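Nicotinate phosphoribosyltransferase (Porphyromonas gingivalis, PDB 2IM5) probably catalyses the ATP-dependent formation of nicotinate ribonucleotide from nicotinate and phosphoribosyl diphosphate, a step in NAD biosynthesis. Local coordinates at residues R108-L113 with L351-M356; G220-Y225 with A358-H363; Y364-S369 with L383-T388. One frame throughout, in Å; residues are numbered along the deposited sequence.

Contact 1 (R108-L113 with L351-M356)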
loop_
_atom_site.group_PDB
_atom_site.type_symbol
_atom_site.label_atom_id
_atom_site.label_comp_id
_atom_site.label_asym_id
_atom_site.label_seq_id
_atom_site.Cartn_x
_atom_site.Cartn_y
_atom_site.Cartn_z
ATOM N N ARG A 108 7.570 -2.644 16.455
ATOM C CA ARG A 108 7.508 -1.202 16.280
ATOM C C ARG A 108 8.771 -0.652 15.645
ATOM O O ARG A 108 9.884 -0.982 16.063
ATOM C CB ARG A 108 7.275 -0.520 17.628
ATOM C CG ARG A 108 6.140 -1.163 18.395
ATOM C CD ARG A 108 5.689 -0.350 19.576
ATOM N NE ARG A 108 4.571 -1.022 20.227
ATOM C CZ ARG A 108 3.792 -0.472 21.151
ATOM N NH1 ARG A 108 3.999 0.779 21.545
ATOM N NH2 ARG A 108 2.800 -1.178 21.679
ATOM N N ALA A 109 8.579 0.169 14.616
ATOM C CA ALA A 109 9.674 0.817 13.914
ATOM C C ALA A 109 9.491 2.301 14.203
ATOM O O ALA A 109 8.477 2.893 13.832
ATOM C CB ALA A 109 9.580 0.551 12.419
ATOM N N GLN A 110 10.458 2.895 14.887
ATOM C CA GLN A 110 10.369 4.304 15.228
ATOM C C GLN A 110 11.649 5.033 14.851
ATOM O O GLN A 110 12.741 4.506 15.019
ATOM C CB GLN A 110 10.096 4.470 16.723
ATOM C CG GLN A 110 9.823 5.897 17.120
ATOM C CD GLN A 110 9.536 6.056 18.600
ATOM O OE1 GLN A 110 8.599 5.451 19.138
ATOM N NE2 GLN A 110 10.336 6.881 19.268
ATOM N N GLY A 111 11.494 6.245 14.336
ATOM C CA GLY A 111 12.627 7.049 13.920
ATOM C C GLY A 111 12.174 8.095 12.906
ATOM O O GLY A 111 10.993 8.425 12.831
ATOM N N LEU A 112 13.106 8.633 12.131
ATOM C CA LEU A 112 12.755 9.631 11.128
ATOM C C LEU A 112 11.770 8.980 10.165
ATOM O O LEU A 112 11.998 7.874 9.672
ATOM C CB LEU A 112 14.012 10.101 10.401
ATOM C CG LEU A 112 14.954 10.924 11.301
ATOM C CD1 LEU A 112 16.374 10.830 10.798
ATOM C CD2 LEU A 112 14.485 12.386 11.352
ATOM N N LEU A 113 10.666 9.666 9.907
ATOM C CA LEU A 113 9.622 9.136 9.043
ATOM C C LEU A 113 10.070 8.717 7.637
ATOM O O LEU A 113 9.673 7.644 7.160
ATOM C CB LEU A 113 8.466 10.139 8.970
ATOM C CG LEU A 113 7.163 9.752 8.251
ATOM C CD1 LEU A 113 6.717 8.349 8.634
ATOM C CD2 LEU A 113 6.072 10.757 8.631
ATOM N N LEU A 351 1.115 3.474 10.572
ATOM C CA LEU A 351 1.695 4.645 11.212
ATOM C C LEU A 351 0.758 4.912 12.379
ATOM O O LEU A 351 -0.418 5.208 12.182
ATOM C CB LEU A 351 1.693 5.842 10.256
ATOM C CG LEU A 351 2.257 7.136 10.849
ATOM C CD1 LEU A 351 3.699 6.908 11.280
ATOM C CD2 LEU A 351 2.163 8.264 9.822
ATOM N N TRP A 352 1.275 4.800 13.590
ATOM C CA TRP A 352 0.468 4.994 14.787
ATOM C C TRP A 352 0.522 6.408 15.359
ATOM O O TRP A 352 -0.451 6.887 15.936
ATOM C CB TRP A 352 0.903 3.991 15.857
ATOM C CG TRP A 352 -0.067 3.887 16.985
ATOM C CD1 TRP A 352 0.023 4.483 18.208
ATOM C CD2 TRP A 352 -1.307 3.175 16.972
ATOM N NE1 TRP A 352 -1.094 4.188 18.961
ATOM C CE2 TRP A 352 -1.924 3.386 18.224
ATOM C CE3 TRP A 352 -1.959 2.378 16.016
ATOM C CZ2 TRP A 352 -3.164 2.830 18.552
ATOM C CZ3 TRP A 352 -3.191 1.822 16.338
ATOM C CH2 TRP A 352 -3.782 2.051 17.599
ATOM N N LYS A 353 1.668 7.059 15.215
ATOM C CA LYS A 353 1.841 8.421 15.707
ATOM C C LYS A 353 3.029 9.070 15.008
ATOM O O LYS A 353 3.889 8.377 14.451
ATOM C CB LYS A 353 2.048 8.422 17.222
ATOM C CG LYS A 353 3.305 7.724 17.684
ATOM C CD LYS A 353 3.451 7.811 19.199
ATOM C CE LYS A 353 4.767 7.205 19.654
ATOM N NZ LYS A 353 4.924 7.246 21.130
ATOM N N CYS A 354 3.071 10.396 15.042
ATOM C CA CYS A 354 4.137 11.136 14.396
ATOM C C CYS A 354 4.308 12.516 15.018
ATOM O O CYS A 354 3.519 12.940 15.864
ATOM C CB CYS A 354 3.810 11.307 12.911
ATOM S SG CYS A 354 2.228 12.132 12.616
ATOM N N LYS A 355 5.352 13.203 14.582
ATOM C CA LYS A 355 5.648 14.553 15.035
ATOM C C LYS A 355 6.370 15.256 13.889
ATOM O O LYS A 355 6.995 14.600 13.056
ATOM C CB LYS A 355 6.516 14.524 16.294
ATOM C CG LYS A 355 7.780 13.717 16.163
ATOM C CD LYS A 355 8.690 13.912 17.370
ATOM C CE LYS A 355 8.033 13.494 18.662
ATOM N NZ LYS A 355 8.953 13.710 19.821
ATOM N N MET A 356 6.270 16.584 13.841
ATOM C CA MET A 356 6.887 17.374 12.781
ATOM C C MET A 356 8.414 17.451 12.896
ATOM O O MET A 356 9.127 17.460 11.894
ATOM C CB MET A 356 6.305 18.792 12.785
ATOM C CG MET A 356 6.688 19.598 11.559
ATOM S SD MET A 356 5.957 18.908 10.049
ATOM C CE MET A 356 4.816 20.214 9.656
#
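Leu-113 and Leu-351 make the apolar part of this contact, methyl to methyl, with Leu-113 CD1 4.3 Å from Leu-351 CD1. Leu-113 starts the short helix 113-116, for which Leu-112 is the N-cap. The CG of Leu-113 stands opposite the backbone N (chi1 -173°), which carries its two methyls toward strand 347-355. Both leucines are buried, and around them Phe-218 of helix 213-223 packs on Leu-113 while Cys-365 packs on Leu-351.

Long polar side chains meet on the other face of the sheet. Lys-353 is fully extended beyond its first torsion and brings CE alongside the end of the likewise extended Gln-110; this is a loose touch without a hydrogen bond. Both side chains also lie on Glu-31, and the Lys-353 amine has a cation-pi partner in Trp-362. Arg-108, salt-bridged to Asp-106, keeps its NH1 6.5 Å from Lys-353 NZ, and a nearby Glu-31 would probably ease the proximity of the two like charges.

No backbone hydrogen bond joins the two segments, because strand 29-36 runs between them. Ala-109 pairs with Phe-32 on that strand, whereas Trp-352 and Lys-353 both face Glu-31 in a classic beta bulge. At Gly-111 (phi 158°) the chain turns a corner out of the strand, and this lets Leu-113 approach Cys-354 with their CA atoms 7.9 Å apart.

The contact therefore reaches across a middle strand of the antiparallel sheet: a small hydrophobic touch on the face turned to helix 213-223, and on the other a polar one in which the Gln-110 amide end meets the lysine's last methylene, while the charges of Arg-108 and Lys-353 have partners outside the two segments.

Contact 2 (G220-Y225 with A358-H363); sequences GAIYGY and AKDDWH
Ala-221 and His-363 meet most closely, backbone against side chain: Ala-221 O is 3.7 Å from His-363 CB, and the two CB atoms are 3.9 Å apart. The carbonyl oxygen also lies obliquely to the imidazole, without a hydrogen bond. Next along the helix, Ile-222 sends CD1 to within 4.0 Å of His-363 CD2, the two side chains crossing at about a right angle. The same methyl lies 4.3 Å from Asp-360 OD2, so it touches both members of a hydrogen-bonded pair.

That pair fixes the imidazole. His-363 NE2 donates to Asp-360 OD1 at 3.2 Å (151° at the hydrogen), on the syn side of the carboxylate and 19° out of its plane; a weaker bond runs to OD2. With CG beside its own backbone N (chi1 -59°), the ring turns back along the loop to reach the aspartate. Such a bond would tend to stabilise a protonated histidine.

The carboxylate is held in turn. Met-356 N donates to Asp-360 OD2, and Asp-361 N makes a short but weak, bent bond to OD1, so backbone groups from both ends of the 356-361 turn converge on it. On the helix side, Ile-222 has CG2 over the centre of the Tyr-223 ring, 4.1 Å above its plane.

Helix 213-223 ends here, with Gly-224 leaving helical geometry at positive phi; its first residue, His-213, is a predicted phosphorylation site, unmodified in this structure. His-363 opens the edge strand 363-364 and pairs through its backbone with Cys-354. Ala-221 and Ile-222 both lean on that cysteine as well, so the last turn of the helix rests across strand 347-355 and the loop leading out of it.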
loop_
_atom_site.group_PDB
_atom_site.type_symbol
_atom_site.label_atom_id
_atom_site.label_comp_id
_atom_site.label_asym_id
_atom_site.label_seq_id
_atom_site.Cartn_x
_atom_site.Cartn_y
_atom_site.Cartn_z
ATOM N N GLY A 220 -3.221 14.610 8.678
ATOM C CA GLY A 220 -4.315 14.777 9.613
ATOM C C GLY A 220 -3.802 14.996 11.027
ATOM O O GLY A 220 -4.344 15.795 11.784
ATOM N N ALA A 221 -2.743 14.283 11.386
ATOM C CA ALA A 221 -2.159 14.396 12.714
ATOM C C ALA A 221 -1.454 15.728 12.923
ATOM O O ALA A 221 -1.533 16.311 14.000
ATOM C CB ALA A 221 -1.180 13.253 12.949
ATOM N N ILE A 222 -0.767 16.207 11.889
ATOM C CA ILE A 222 -0.037 17.469 11.973
ATOM C C ILE A 222 -0.891 18.713 11.708
ATOM O O ILE A 222 -0.841 19.670 12.474
ATOM C CB ILE A 222 1.158 17.481 10.977
ATOM C CG1 ILE A 222 2.071 16.286 11.237
ATOM C CG2 ILE A 222 1.934 18.776 11.105
ATOM C CD1 ILE A 222 2.594 16.193 12.669
ATOM N N TYR A 223 -1.665 18.697 10.624
ATOM C CA TYR A 223 -2.490 19.846 10.246
ATOM C C TYR A 223 -3.948 19.827 10.697
ATOM O O TYR A 223 -4.654 20.813 10.532
ATOM C CB TYR A 223 -2.448 20.022 8.733
ATOM C CG TYR A 223 -1.067 20.272 8.205
ATOM C CD1 TYR A 223 -0.414 21.477 8.454
ATOM C CD2 TYR A 223 -0.393 19.295 7.481
ATOM C CE1 TYR A 223 0.881 21.700 7.996
ATOM C CE2 TYR A 223 0.902 19.506 7.017
ATOM C CZ TYR A 223 1.533 20.709 7.281
ATOM O OH TYR A 223 2.816 20.920 6.841
ATOM N N GLY A 224 -4.404 18.719 11.263
ATOM C CA GLY A 224 -5.787 18.650 11.691
ATOM C C GLY A 224 -6.637 17.957 10.646
ATOM O O GLY A 224 -6.245 17.865 9.472
ATOM N N TYR A 225 -7.812 17.494 11.064
ATOM C CA TYR A 225 -8.721 16.772 10.178
ATOM C C TYR A 225 -9.425 17.584 9.091
ATOM O O TYR A 225 -9.614 17.096 7.981
ATOM C CB TYR A 225 -9.749 16.026 11.027
ATOM C CG TYR A 225 -9.080 15.085 11.997
ATOM C CD1 TYR A 225 -8.409 13.950 11.541
ATOM C CD2 TYR A 225 -9.052 15.366 13.363
ATOM C CE1 TYR A 225 -7.729 13.120 12.413
ATOM C CE2 TYR A 225 -8.369 14.543 14.252
ATOM C CZ TYR A 225 -7.711 13.422 13.770
ATOM O OH TYR A 225 -7.032 12.595 14.630
ATOM N N ALA A 358 11.881 16.711 16.021
ATOM C CA ALA A 358 12.263 16.048 17.261
ATOM C C ALA A 358 11.666 16.703 18.505
ATOM O O ALA A 358 11.289 16.016 19.452
ATOM C CB ALA A 358 13.790 16.005 17.378
ATOM N N LYS A 359 11.569 18.027 18.493
ATOM C CA LYS A 359 11.037 18.775 19.630
ATOM C C LYS A 359 9.510 18.877 19.709
ATOM O O LYS A 359 8.980 19.325 20.721
ATOM C CB LYS A 359 11.649 20.186 19.649
ATOM C CG LYS A 359 13.115 20.222 20.068
ATOM C CD LYS A 359 13.989 19.373 19.142
ATOM C CE LYS A 359 15.423 19.258 19.650
ATOM N NZ LYS A 359 16.276 18.416 18.747
ATOM N N ASP A 360 8.813 18.472 18.652
ATOM C CA ASP A 360 7.351 18.529 18.622
ATOM C C ASP A 360 6.795 17.410 19.504
ATOM O O ASP A 360 7.521 16.478 19.873
ATOM C CB ASP A 360 6.869 18.382 17.165
ATOM C CG ASP A 360 5.337 18.324 17.026
ATOM O OD1 ASP A 360 4.623 18.936 17.853
ATOM O OD2 ASP A 360 4.846 17.681 16.061
ATOM N N ASP A 361 5.523 17.516 19.878
ATOM C CA ASP A 361 4.895 16.480 20.684
ATOM C C ASP A 361 4.436 15.392 19.726
ATOM O O ASP A 361 4.358 15.611 18.516
ATOM C CB ASP A 361 3.663 17.016 21.419
ATOM C CG ASP A 361 4.010 18.045 22.478
ATOM O OD1 ASP A 361 4.818 17.721 23.379
ATOM O OD2 ASP A 361 3.466 19.170 22.409
ATOM N N TRP A 362 4.134 14.218 20.266
ATOM C CA TRP A 362 3.640 13.125 19.443
ATOM C C TRP A 362 2.163 13.363 19.166
ATOM O O TRP A 362 1.441 13.859 20.027
ATOM C CB TRP A 362 3.794 11.780 20.158
ATOM C CG TRP A 362 5.174 11.225 20.121
ATOM C CD1 TRP A 362 6.059 11.148 21.163
ATOM C CD2 TRP A 362 5.837 10.648 18.987
ATOM N NE1 TRP A 362 7.226 10.556 20.747
ATOM C CE2 TRP A 362 7.118 10.239 19.417
ATOM C CE3 TRP A 362 5.471 10.437 17.654
ATOM C CZ2 TRP A 362 8.037 9.628 18.557
ATOM C CZ3 TRP A 362 6.383 9.830 16.797
ATOM C CH2 TRP A 362 7.652 9.433 17.252
ATOM N N HIS A 363 1.727 13.016 17.960
ATOM C CA HIS A 363 0.333 13.164 17.562
ATOM C C HIS A 363 -0.118 11.814 17.015
ATOM O O HIS A 363 0.528 11.247 16.134
ATOM C CB HIS A 363 0.201 14.235 16.475
ATOM C CG HIS A 363 0.692 15.585 16.896
ATOM N ND1 HIS A 363 -0.004 16.391 17.772
ATOM C CD2 HIS A 363 1.831 16.252 16.595
ATOM C CE1 HIS A 363 0.686 17.496 17.994
ATOM N NE2 HIS A 363 1.804 17.436 17.292
#

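Contact 3 (Y364-S369 with L383-T388); sequences YCVKLS and LLAMNT
Val-366 and Ala-385 meet against a tyrosine: no flat group takes part in the direct touch between the segments, but Tyr-225 lies beside both. Ala-385 CB sits above the plane of that ring, near CZ, while Val-366 CG2 approaches obliquely at the hydroxyl. The hydroxyl itself is bonded to Glu-381, one turn earlier on helix 379-389. A second ring, Tyr-364, meets Trp-352 with planes at about 75° and also touches Glu-381 of the helix.

Between the segments the contact is wholly aliphatic. Val-366 CG2 is 4.0 Å from Ala-385 CB; this methyl takes the position between the backbone N and the carbonyl carbon, leaving CG1 beside the N alone (chi1 -56°). Two residues on, Leu-368 CD2 lies 4.4 Å from Met-386 CG, and Ile-382, a turn back, packs on both Val-366 and Leu-368.

Polar groups look elsewhere. Val-366 O accepts from Gln-217 NE2 of helix 213-223, and Ser-369 OG is bonded to the turn that follows it. Within the helix, Thr-388 OG1 donates to Leu-384 O at 2.6 Å from 40° above the carbonyl plane, with Thr-388 N reaching that oxygen from the opposite face.

Segment 364-369 thus meets 383-388 through apolar side chains with no hydrogen bond between them, while several of its backbone groups bond to other parts of the fold, Val-366 O to Gln-217 among them.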
loop_
_atom_site.group_PDB
_atom_site.type_symbol
_atom_site.label_atom_id
_atom_site.label_comp_id
_atom_site.label_asym_id
_atom_site.label_seq_id
_atom_site.Cartn_x
_atom_site.Cartn_y
_atom_site.Cartn_z
ATOM N N TYR A 364 -1.217 11.292 17.549
ATOM C CA TYR A 364 -1.746 10.010 17.096
ATOM C C TYR A 364 -2.396 10.125 15.730
ATOM O O TYR A 364 -3.007 11.145 15.415
ATOM C CB TYR A 364 -2.780 9.468 18.079
ATOM C CG TYR A 364 -2.182 8.975 19.366
ATOM C CD1 TYR A 364 -1.162 8.022 19.354
ATOM C CD2 TYR A 364 -2.628 9.456 20.599
ATOM C CE1 TYR A 364 -0.593 7.555 20.536
ATOM C CE2 TYR A 364 -2.068 8.994 21.795
ATOM C CZ TYR A 364 -1.049 8.045 21.753
ATOM O OH TYR A 364 -0.479 7.591 22.925
ATOM N N CYS A 365 -2.257 9.068 14.932
ATOM C CA CYS A 365 -2.846 9.015 13.600
ATOM C C CYS A 365 -4.038 8.071 13.632
ATOM O O CYS A 365 -4.022 7.062 14.334
ATOM C CB CYS A 365 -1.832 8.492 12.574
ATOM S SG CYS A 365 -0.339 9.500 12.360
ATOM N N VAL A 366 -5.080 8.395 12.878
ATOM C CA VAL A 366 -6.246 7.536 12.829
ATOM C C VAL A 366 -6.695 7.365 11.389
ATOM O O VAL A 366 -6.276 8.105 10.500
ATOM C CB VAL A 366 -7.427 8.106 13.657
ATOM C CG1 VAL A 366 -6.998 8.343 15.090
ATOM C CG2 VAL A 366 -7.930 9.387 13.042
ATOM N N LYS A 367 -7.542 6.368 11.172
ATOM C CA LYS A 367 -8.094 6.076 9.857
ATOM C C LYS A 367 -9.526 5.629 10.095
ATOM O O LYS A 367 -9.774 4.799 10.964
ATOM C CB LYS A 367 -7.308 4.957 9.175
ATOM C CG LYS A 367 -7.905 4.548 7.842
ATOM C CD LYS A 367 -7.184 3.357 7.261
ATOM C CE LYS A 367 -7.987 2.751 6.122
ATOM N NZ LYS A 367 -7.355 1.490 5.639
ATOM N N LEU A 368 -10.465 6.176 9.330
ATOM C CA LEU A 368 -11.866 5.831 9.513
ATOM C C LEU A 368 -12.456 4.820 8.524
ATOM O O LEU A 368 -13.257 3.969 8.918
ATOM C CB LEU A 368 -12.699 7.110 9.509
ATOM C CG LEU A 368 -12.282 8.180 10.530
ATOM C CD1 LEU A 368 -13.242 9.361 10.447
ATOM C CD2 LEU A 368 -12.281 7.594 11.939
ATOM N N SER A 369 -12.070 4.907 7.255
ATOM C CA SER A 369 -12.585 4.006 6.212
ATOM C C SER A 369 -14.077 4.217 5.946
ATOM O O SER A 369 -14.750 4.941 6.677
ATOM C CB SER A 369 -12.359 2.535 6.585
ATOM O OG SER A 369 -13.519 1.974 7.185
ATOM N N LEU A 383 -12.431 9.435 18.217
ATOM C CA LEU A 383 -13.594 10.212 18.628
ATOM C C LEU A 383 -13.394 11.677 18.226
ATOM O O LEU A 383 -14.303 12.310 17.688
ATOM C CB LEU A 383 -13.765 10.127 20.150
ATOM C CG LEU A 383 -15.183 9.933 20.696
ATOM C CD1 LEU A 383 -15.153 10.017 22.223
ATOM C CD2 LEU A 383 -16.120 10.989 20.119
ATOM N N LEU A 384 -12.204 12.204 18.501
ATOM C CA LEU A 384 -11.885 13.586 18.179
ATOM C C LEU A 384 -12.030 13.824 16.675
ATOM O O LEU A 384 -12.576 14.837 16.259
ATOM C CB LEU A 384 -10.457 13.925 18.633
ATOM C CG LEU A 384 -10.009 15.369 18.396
ATOM C CD1 LEU A 384 -10.818 16.291 19.281
ATOM C CD2 LEU A 384 -8.527 15.514 18.711
ATOM N N ALA A 385 -11.554 12.885 15.863
ATOM C CA ALA A 385 -11.642 13.029 14.413
ATOM C C ALA A 385 -13.102 13.072 13.981
ATOM O O ALA A 385 -13.503 13.944 13.207
ATOM C CB ALA A 385 -10.924 11.882 13.723
ATOM N N MET A 386 -13.897 12.131 14.485
ATOM C CA MET A 386 -15.314 12.093 14.147
ATOM C C MET A 386 -16.013 13.385 14.577
ATOM O O MET A 386 -16.753 13.976 13.792
ATOM C CB MET A 386 -15.991 10.880 14.795
ATOM C CG MET A 386 -15.485 9.552 14.245
ATOM S SD MET A 386 -16.296 8.062 14.902
ATOM C CE MET A 386 -17.524 7.808 13.740
ATOM N N ASN A 387 -15.783 13.827 15.809
ATOM C CA ASN A 387 -16.412 15.059 16.283
ATOM C C ASN A 387 -15.954 16.253 15.443
ATOM O O ASN A 387 -16.751 17.113 15.090
ATOM C CB ASN A 387 -16.085 15.309 17.764
ATOM C CG ASN A 387 -16.720 14.273 18.685
ATOM O OD1 ASN A 387 -17.832 13.812 18.428
ATOM N ND2 ASN A 387 -16.028 13.918 19.767
ATOM N N THR A 388 -14.670 16.294 15.112
ATOM C CA THR A 388 -14.123 17.391 14.324
ATOM C C THR A 388 -14.748 17.448 12.935
ATOM O O THR A 388 -15.030 18.520 12.410
ATOM C CB THR A 388 -12.589 17.247 14.161
ATOM O OG1 THR A 388 -11.966 17.263 15.453
ATOM C CG2 THR A 388 -12.031 18.388 13.306
#

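The three contacts share their elements in a chain of neighbours. Strand 347-355 of contact 1 pairs through Cys-354 with His-363 of contact 2 and through Trp-352 with Cys-365 of contact 3; Ala-221 of contact 2 in turn touches Cys-365. Contact 3 is buried and purely aliphatic. Contact 2, at the surface, adds a histidine-carboxylate pair to its apolar touches, and contact 1 is intermediate, with a buried leucine pair on one face of the sheet and long polar chains on the other. Contact 1 spans the antiparallel sheet and the start of the helix that follows strand 105-110, whereas contacts 2 and 3 join segments following the sheet to helices 213-223 and 379-389.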